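Local coordinates for protein elongation factor G (Thermus thermophilus, PDB 2DY1) that binds GTP with a magnesium ion and probably acts as a GTPase elongation factor in protein synthesis, at residues E573-K579 and H614-A620; Y142-L146 and P158-P162. All coordinates share one frame; numbering follows the deposited sequence.

Contact 1 of 2, residues E573-K579 and H614-A620; sequences EPIYRLK and HAEVPLA
Leu619 lies over one face of the Tyr576 ring, its CD1 3.8 Å from the ring centroid in a CH-pi contact 14° off the ring normal. CG of Leu619 stands opposite its own backbone N (chi1 173°), and the two side chains run side by side in the same direction, with the other methyl, CD2, reaching CG of Pro574. On the sheet face that carries Tyr576, CB of Leu578 meets Val617 CG1 at 3.9 Å. Residues 573-579 and 614-618 are neighbouring antiparallel strands, the central pair of the C-terminal domain's ferredoxin-like beta-alpha-beta-beta-alpha-beta fold, and strand 638-648 pairs with the other edge of 573-579. Tyr576 and Val617 form a hydrogen-bonded pair, the Tyr576 N to Val617 O bond measuring 2.9 Å at a nearly straight 174°; Leu578 and Ala615 form the next. Ile575 CD1 approaches CG of Pro618 on the other face, where the Lys579 chain, extended beyond CG, passes the His614 ring with CG 3.6 Å from ND1. Glu573 lays OE1 against CB of Pro618, and a water donates to this oxygen and to Pro574 O while accepting from Ala620 N. The second carboxylate oxygen, OE2, forms a salt bridge with Arg598.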
ATOM      1  N   GLU A 573      26.291  13.726   7.902  1.00 26.39           N
ATOM      2  CA  GLU A 573      24.986  13.714   7.248  1.00 22.56           C
ATOM      3  C   GLU A 573      24.625  12.282   6.919  1.00 22.88           C
ATOM      4  O   GLU A 573      25.497  11.436   6.742  1.00 23.40           O
ATOM      5  CB  GLU A 573      25.000  14.561   5.967  1.00 19.77           C
ATOM      6  CG  GLU A 573      25.806  13.974   4.827  1.00 27.26           C
ATOM      7  CD  GLU A 573      25.771  14.863   3.594  1.00 34.05           C
ATOM      8  OE1 GLU A 573      24.670  15.328   3.232  1.00 31.92           O
ATOM      9  OE2 GLU A 573      26.839  15.092   2.985  1.00 38.35           O
ATOM     10  N   PRO A 574      23.320  11.977   6.845  1.00 20.12           N
ATOM     11  CA  PRO A 574      22.994  10.590   6.527  1.00 20.77           C
ATOM     12  C   PRO A 574      23.167  10.269   5.047  1.00 24.36           C
ATOM     13  O   PRO A 574      22.815  11.066   4.181  1.00 26.44           O
ATOM     14  CB  PRO A 574      21.551  10.449   7.010  1.00 25.46           C
ATOM     15  CG  PRO A 574      21.015  11.822   6.916  1.00 25.23           C
ATOM     16  CD  PRO A 574      22.144  12.711   7.335  1.00 23.68           C
ATOM     17  N   ILE A 575      23.740   9.096   4.786  1.00 25.22           N
ATOM     18  CA  ILE A 575      23.981   8.597   3.436  1.00 27.72           C
ATOM     19  C   ILE A 575      23.045   7.415   3.216  1.00 25.61           C
ATOM     20  O   ILE A 575      22.907   6.557   4.082  1.00 25.74           O
ATOM     21  CB  ILE A 575      25.445   8.107   3.274  1.00 26.93           C
ATOM     22  CG1 ILE A 575      26.415   9.267   3.516  1.00 24.76           C
ATOM     23  CG2 ILE A 575      25.649   7.500   1.875  1.00 29.87           C
ATOM     24  CD1 ILE A 575      26.146  10.506   2.686  1.00 29.84           C
ATOM     25  N   TYR A 576      22.390   7.374   2.060  1.00 30.09           N
ATOM     26  CA  TYR A 576      21.462   6.296   1.753  1.00 32.19           C
ATOM     27  C   TYR A 576      21.900   5.470   0.551  1.00 32.78           C
ATOM     28  O   TYR A 576      22.654   5.946  -0.307  1.00 33.77           O
ATOM     29  CB  TYR A 576      20.060   6.871   1.469  1.00 25.88           C
ATOM     30  CG  TYR A 576      19.249   7.185   2.715  1.00 22.20           C
ATOM     31  CD1 TYR A 576      19.739   8.053   3.693  1.00 25.63           C
ATOM     32  CD2 TYR A 576      18.013   6.567   2.937  1.00 25.21           C
ATOM     33  CE1 TYR A 576      19.018   8.286   4.873  1.00 22.99           C
ATOM     34  CE2 TYR A 576      17.287   6.794   4.101  1.00 25.65           C
ATOM     35  CZ  TYR A 576      17.801   7.652   5.068  1.00 27.09           C
ATOM     36  OH  TYR A 576      17.110   7.836   6.243  1.00 28.35           O
ATOM     37  N   ARG A 577      21.461   4.216   0.522  1.00 35.51           N
ATOM     38  CA  ARG A 577      21.724   3.355  -0.623  1.00 41.88           C
ATOM     39  C   ARG A 577      20.547   3.569  -1.563  1.00 41.19           C
ATOM     40  O   ARG A 577      19.401   3.436  -1.135  1.00 34.65           O
ATOM     41  CB  ARG A 577      21.896   1.868  -0.219  1.00 46.37           C
ATOM     42  CG  ARG A 577      21.112   1.280   0.977  1.00 55.30           C
ATOM     43  CD  ARG A 577      21.357  -0.240   1.032  1.00 60.73           C
ATOM     44  NE  ARG A 577      21.144  -0.950   2.304  1.00 66.66           N
ATOM     45  CZ  ARG A 577      21.832  -0.742   3.425  1.00 67.97           C
ATOM     46  NH1 ARG A 577      22.784   0.179   3.464  1.00 69.69           N
ATOM     47  NH2 ARG A 577      21.602  -1.493   4.494  1.00 70.47           N
ATOM     48  N   LEU A 578      20.829   3.961  -2.804  1.00 41.78           N
ATOM     49  CA  LEU A 578      19.778   4.239  -3.773  1.00 43.46           C
ATOM     50  C   LEU A 578      19.837   3.292  -4.964  1.00 47.63           C
ATOM     51  O   LEU A 578      20.846   3.222  -5.670  1.00 50.51           O
ATOM     52  CB  LEU A 578      19.891   5.697  -4.247  1.00 45.75           C
ATOM     53  CG  LEU A 578      18.859   6.395  -5.154  1.00 46.43           C
ATOM     54  CD1 LEU A 578      19.492   6.694  -6.499  1.00 46.15           C
ATOM     55  CD2 LEU A 578      17.602   5.559  -5.314  1.00 42.66           C
ATOM     56  N   LYS A 579      18.744   2.567  -5.182  1.00 43.88           N
ATOM     57  CA  LYS A 579      18.642   1.637  -6.302  1.00 46.35           C
ATOM     58  C   LYS A 579      17.664   2.238  -7.300  1.00 43.66           C
ATOM     59  O   LYS A 579      16.546   2.593  -6.937  1.00 40.30           O
ATOM     60  CB  LYS A 579      18.124   0.281  -5.824  1.00 54.88           C
ATOM     61  CG  LYS A 579      19.055  -0.434  -4.856  1.00 65.34           C
ATOM     62  CD  LYS A 579      18.501  -1.793  -4.443  1.00 73.03           C
ATOM     63  CE  LYS A 579      19.486  -2.544  -3.552  1.00 73.85           C
ATOM     64  NZ  LYS A 579      18.973  -3.886  -3.154  1.00 75.09           N
ATOM     65  N   HIS A 614      22.958   1.040  -8.912  1.00 47.15           N
ATOM     66  CA  HIS A 614      23.172   1.023  -7.466  1.00 46.63           C
ATOM     67  C   HIS A 614      24.058   2.199  -7.100  1.00 46.45           C
ATOM     68  O   HIS A 614      25.129   2.377  -7.682  1.00 49.50           O
ATOM     69  CB  HIS A 614      23.877  -0.263  -7.035  1.00 46.59           C
ATOM     70  CG  HIS A 614      23.072  -1.502  -7.255  1.00 51.11           C
ATOM     71  ND1 HIS A 614      21.983  -1.831  -6.476  1.00 54.54           N
ATOM     72  CD2 HIS A 614      23.208  -2.504  -8.156  1.00 50.28           C
ATOM     73  CE1 HIS A 614      21.485  -2.984  -6.885  1.00 57.66           C
ATOM     74  NE2 HIS A 614      22.209  -3.414  -7.903  1.00 56.96           N
ATOM     75  N   ALA A 615      23.626   2.997  -6.134  1.00 42.48           N
ATOM     76  CA  ALA A 615      24.416   4.142  -5.731  1.00 40.16           C
ATOM     77  C   ALA A 615      24.233   4.481  -4.260  1.00 42.44           C
ATOM     78  O   ALA A 615      23.370   3.927  -3.583  1.00 40.60           O
ATOM     79  CB  ALA A 615      24.048   5.349  -6.588  1.00 39.86           C
ATOM     80  N   GLU A 616      25.088   5.376  -3.777  1.00 41.13           N
ATOM     81  CA  GLU A 616      25.018   5.875  -2.413  1.00 39.25           C
ATOM     82  C   GLU A 616      24.892   7.366  -2.639  1.00 40.70           C
ATOM     83  O   GLU A 616      25.591   7.932  -3.479  1.00 40.49           O
ATOM     84  CB  GLU A 616      26.289   5.563  -1.616  1.00 42.76           C
ATOM     85  CG  GLU A 616      26.351   4.144  -1.077  1.00 42.72           C
ATOM     86  CD  GLU A 616      27.342   3.991   0.069  1.00 48.34           C
ATOM     87  OE1 GLU A 616      28.167   4.910   0.276  1.00 48.69           O
ATOM     88  OE2 GLU A 616      27.298   2.946   0.757  1.00 47.65           O
ATOM     89  N   VAL A 617      23.990   8.003  -1.906  1.00 34.61           N
ATOM     90  CA  VAL A 617      23.756   9.421  -2.081  1.00 35.10           C
ATOM     91  C   VAL A 617      23.309  10.039  -0.767  1.00 30.53           C
ATOM     92  O   VAL A 617      22.656   9.382   0.041  1.00 29.04           O
ATOM     93  CB  VAL A 617      22.648   9.642  -3.143  1.00 33.01           C
ATOM     94  CG1 VAL A 617      21.376   8.916  -2.711  1.00 33.42           C
ATOM     95  CG2 VAL A 617      22.373  11.128  -3.330  1.00 37.60           C
ATOM     96  N   PRO A 618      23.666  11.309  -0.529  1.00 32.30           N
ATOM     97  CA  PRO A 618      23.269  11.979   0.709  1.00 26.01           C
ATOM     98  C   PRO A 618      21.750  12.096   0.747  1.00 30.25           C
ATOM     99  O   PRO A 618      21.140  12.482  -0.252  1.00 30.93           O
ATOM    100  CB  PRO A 618      23.916  13.350   0.586  1.00 28.32           C
ATOM    101  CG  PRO A 618      25.111  13.092  -0.259  1.00 35.24           C
ATOM    102  CD  PRO A 618      24.579  12.163  -1.310  1.00 36.21           C
ATOM    103  N   LEU A 619      21.140  11.774   1.883  1.00 25.20           N
ATOM    104  CA  LEU A 619      19.689  11.875   1.996  1.00 22.27           C
ATOM    105  C   LEU A 619      19.228  13.277   1.604  1.00 27.70           C
ATOM    106  O   LEU A 619      18.163  13.456   1.015  1.00 27.22           O
ATOM    107  CB  LEU A 619      19.246  11.591   3.435  1.00 22.00           C
ATOM    108  CG  LEU A 619      17.763  11.833   3.727  1.00 25.76           C
ATOM    109  CD1 LEU A 619      16.945  10.735   3.038  1.00 18.72           C
ATOM    110  CD2 LEU A 619      17.520  11.826   5.229  1.00 21.79           C
ATOM    111  N   ALA A 620      20.045  14.268   1.933  1.00 23.33           N
ATOM    112  CA  ALA A 620      19.728  15.660   1.662  1.00 21.18           C
ATOM    113  C   ALA A 620      19.607  15.971   0.176  1.00 20.65           C
ATOM    114  O   ALA A 620      19.074  17.010  -0.195  1.00 29.16           O
ATOM    115  CB  ALA A 620      20.788  16.560   2.290  1.00 30.82           C
TER
HETATM  116  O   HOH W   1      22.332  14.088   3.664  1.00 27.36           O

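Contact 2 of 2, residues Y142-L146 and P158-P162; sequences YYALL and PIDLP
Helical residues 142-146, the first turn of helix 142-153, run roughly antiparallel to strand residues 160-162, at 145° and with axes 9.8 Å apart at closest approach, so side chains bridge the gap. Tyr142 reaches across with CG trans to its own backbone N (chi1 -169°), and its hydroxyl donates to Asp160 O at 3.0 Å, arriving from above the carbonyl plane, 44° out of it. CD of Pro162 comes within 3.4 Å of Tyr142 CD2, approaching the ring obliquely, while Leu161 CD2 sits at the ring's edge. This is a helix laid against the central sheet of the P-loop GTPase domain: Tyr142 also touches Val133 and Val250 on other strands of that sheet, and its side chain lies about 11 Å from the bound GTP. With an alanine here in place of Tyr142, Asp160 O is likely to lose its hydroxyl donor and a gap to open beside CD of Pro162. Tyr143 lies across Leu161 at about a right angle, its CE2 3.7 Å from CD2. A water in the plane of the Tyr143 ring accepts from its OH and donates to Pro162 O, each at 2.7 Å, tying helix to strand a second time. One turn after Tyr142, CD1 of Leu146 packs between CG of Pro158, 3.9 Å away, and Leu161 CD2. Phe204 of helix 198-213 touches Leu146, Pro158 and Leu161.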
ATOM      1  N   TYR A 142      -5.884  -8.957 -30.262  1.00 13.86           N
ATOM      2  CA  TYR A 142      -6.314  -9.874 -29.218  1.00 14.99           C
ATOM      3  C   TYR A 142      -5.558 -11.194 -29.204  1.00 12.26           C
ATOM      4  O   TYR A 142      -5.261 -11.730 -28.144  1.00 14.52           O
ATOM      5  CB  TYR A 142      -7.802 -10.156 -29.373  1.00 13.53           C
ATOM      6  CG  TYR A 142      -8.420 -10.887 -28.212  1.00 11.67           C
ATOM      7  CD1 TYR A 142      -8.762 -10.200 -27.045  1.00 15.82           C
ATOM      8  CD2 TYR A 142      -8.693 -12.244 -28.288  1.00 12.59           C
ATOM      9  CE1 TYR A 142      -9.373 -10.858 -25.982  1.00 17.13           C
ATOM     10  CE2 TYR A 142      -9.305 -12.914 -27.213  1.00 12.72           C
ATOM     11  CZ  TYR A 142      -9.639 -12.207 -26.079  1.00 16.04           C
ATOM     12  OH  TYR A 142     -10.284 -12.852 -25.043  1.00 17.91           O
ATOM     13  N   TYR A 143      -5.240 -11.723 -30.379  1.00 12.40           N
ATOM     14  CA  TYR A 143      -4.550 -12.993 -30.438  1.00 13.19           C
ATOM     15  C   TYR A 143      -3.127 -12.912 -29.917  1.00 12.16           C
ATOM     16  O   TYR A 143      -2.677 -13.822 -29.229  1.00 13.69           O
ATOM     17  CB  TYR A 143      -4.624 -13.542 -31.861  1.00 13.81           C
ATOM     18  CG  TYR A 143      -6.060 -13.824 -32.231  1.00 13.64           C
ATOM     19  CD1 TYR A 143      -6.866 -12.839 -32.815  1.00 17.09           C
ATOM     20  CD2 TYR A 143      -6.645 -15.037 -31.886  1.00 14.03           C
ATOM     21  CE1 TYR A 143      -8.231 -13.064 -33.040  1.00 14.36           C
ATOM     22  CE2 TYR A 143      -7.998 -15.276 -32.101  1.00 13.74           C
ATOM     23  CZ  TYR A 143      -8.783 -14.284 -32.678  1.00 17.05           C
ATOM     24  OH  TYR A 143     -10.118 -14.535 -32.892  1.00 17.68           O
ATOM     25  N   ALA A 144      -2.430 -11.816 -30.213  1.00 12.57           N
ATOM     26  CA  ALA A 144      -1.079 -11.639 -29.709  1.00 14.37           C
ATOM     27  C   ALA A 144      -1.174 -11.436 -28.193  1.00 14.33           C
ATOM     28  O   ALA A 144      -0.300 -11.875 -27.450  1.00 14.91           O
ATOM     29  CB  ALA A 144      -0.413 -10.430 -30.373  1.00 14.08           C
ATOM     30  N   LEU A 145      -2.236 -10.766 -27.740  1.00 13.29           N
ATOM     31  CA  LEU A 145      -2.423 -10.540 -26.308  1.00 12.81           C
ATOM     32  C   LEU A 145      -2.596 -11.878 -25.602  1.00 12.85           C
ATOM     33  O   LEU A 145      -1.996 -12.095 -24.561  1.00 13.39           O
ATOM     34  CB  LEU A 145      -3.641  -9.645 -26.057  1.00 12.75           C
ATOM     35  CG  LEU A 145      -3.993  -9.474 -24.571  1.00 15.72           C
ATOM     36  CD1 LEU A 145      -2.846  -8.819 -23.811  1.00 16.47           C
ATOM     37  CD2 LEU A 145      -5.247  -8.629 -24.457  1.00 16.32           C
ATOM     38  N   LEU A 146      -3.386 -12.788 -26.170  1.00 12.00           N
ATOM     39  CA  LEU A 146      -3.539 -14.103 -25.536  1.00 13.66           C
ATOM     40  C   LEU A 146      -2.174 -14.797 -25.400  1.00 15.47           C
ATOM     41  O   LEU A 146      -1.889 -15.421 -24.375  1.00 15.99           O
ATOM     42  CB  LEU A 146      -4.485 -14.994 -26.339  1.00 13.31           C
ATOM     43  CG  LEU A 146      -5.966 -14.619 -26.355  1.00 13.38           C
ATOM     44  CD1 LEU A 146      -6.753 -15.679 -27.134  1.00 14.41           C
ATOM     45  CD2 LEU A 146      -6.476 -14.546 -24.912  1.00 13.91           C
ATOM     46  N   PRO A 158      -8.880 -19.195 -22.823  1.00 14.75           N
ATOM     47  CA  PRO A 158      -9.737 -18.275 -23.584  1.00 13.63           C
ATOM     48  C   PRO A 158     -11.192 -18.715 -23.638  1.00 15.15           C
ATOM     49  O   PRO A 158     -11.505 -19.787 -24.133  1.00 23.18           O
ATOM     50  CB  PRO A 158      -9.102 -18.267 -24.981  1.00 16.69           C
ATOM     51  CG  PRO A 158      -7.661 -18.662 -24.710  1.00 21.40           C
ATOM     52  CD  PRO A 158      -7.797 -19.737 -23.656  1.00 17.31           C
ATOM     53  N   ILE A 159     -12.087 -17.890 -23.120  1.00 13.35           N
ATOM     54  CA  ILE A 159     -13.510 -18.184 -23.156  1.00 13.92           C
ATOM     55  C   ILE A 159     -14.098 -17.495 -24.376  1.00 14.92           C
ATOM     56  O   ILE A 159     -14.960 -18.041 -25.067  1.00 14.54           O
ATOM     57  CB  ILE A 159     -14.236 -17.630 -21.895  1.00 14.65           C
ATOM     58  CG1 ILE A 159     -13.657 -18.278 -20.634  1.00 20.09           C
ATOM     59  CG2 ILE A 159     -15.743 -17.821 -22.015  1.00 17.59           C
ATOM     60  CD1 ILE A 159     -13.682 -19.793 -20.647  1.00 20.13           C
ATOM     61  N   ASP A 160     -13.620 -16.281 -24.637  1.00 12.07           N
ATOM     62  CA  ASP A 160     -14.140 -15.484 -25.742  1.00 12.16           C
ATOM     63  C   ASP A 160     -13.063 -15.135 -26.745  1.00 10.10           C
ATOM     64  O   ASP A 160     -11.887 -15.008 -26.386  1.00 12.23           O
ATOM     65  CB  ASP A 160     -14.634 -14.113 -25.244  1.00 13.92           C
ATOM     66  CG  ASP A 160     -15.743 -14.209 -24.229  1.00 16.58           C
ATOM     67  OD1 ASP A 160     -16.715 -14.944 -24.502  1.00 18.58           O
ATOM     68  OD2 ASP A 160     -15.651 -13.525 -23.173  1.00 12.67           O
ATOM     69  N   LEU A 161     -13.511 -14.958 -27.986  1.00 13.18           N
ATOM     70  CA  LEU A 161     -12.675 -14.444 -29.070  1.00 11.70           C
ATOM     71  C   LEU A 161     -13.505 -13.263 -29.602  1.00 11.19           C
ATOM     72  O   LEU A 161     -14.717 -13.213 -29.448  1.00 12.29           O
ATOM     73  CB  LEU A 161     -12.448 -15.480 -30.166  1.00 11.97           C
ATOM     74  CG  LEU A 161     -11.589 -16.665 -29.739  1.00 13.26           C
ATOM     75  CD1 LEU A 161     -11.489 -17.616 -30.933  1.00 15.81           C
ATOM     76  CD2 LEU A 161     -10.206 -16.232 -29.271  1.00 14.92           C
ATOM     77  N   PRO A 162     -12.855 -12.289 -30.234  1.00  9.83           N
ATOM     78  CA  PRO A 162     -13.612 -11.145 -30.740  1.00 12.23           C
ATOM     79  C   PRO A 162     -14.366 -11.364 -32.035  1.00 12.26           C
ATOM     80  O   PRO A 162     -13.877 -12.048 -32.950  1.00 13.05           O
ATOM     81  CB  PRO A 162     -12.549 -10.062 -30.890  1.00 11.32           C
ATOM     82  CG  PRO A 162     -11.292 -10.849 -31.186  1.00 17.78           C
ATOM     83  CD  PRO A 162     -11.401 -12.109 -30.365  1.00 12.15           C
TER
HETATM   84  O   HOH W   2     -11.588 -12.694 -34.239  1.00 19.75           O

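Contact 2 comes first along the chain, in the GTP-binding domain, and closes well before contact 1 opens in the C-terminal domain. Their centres lie about 46 Å apart and their nearest atoms about 28 Å, and they share no sheet. Contact 2 sets helix 142-153 against strand 156-165 of the mixed sheet that carries the nucleotide site, whereas contact 1 joins strands 569-583 and 610-618 within a separate antiparallel sheet, away from the annotated sites. One is helix-on-sheet packing and the other strand pairing, so each contact lies within a single domain of this elongated, multidomain factor, and neither spans the boundary between domains.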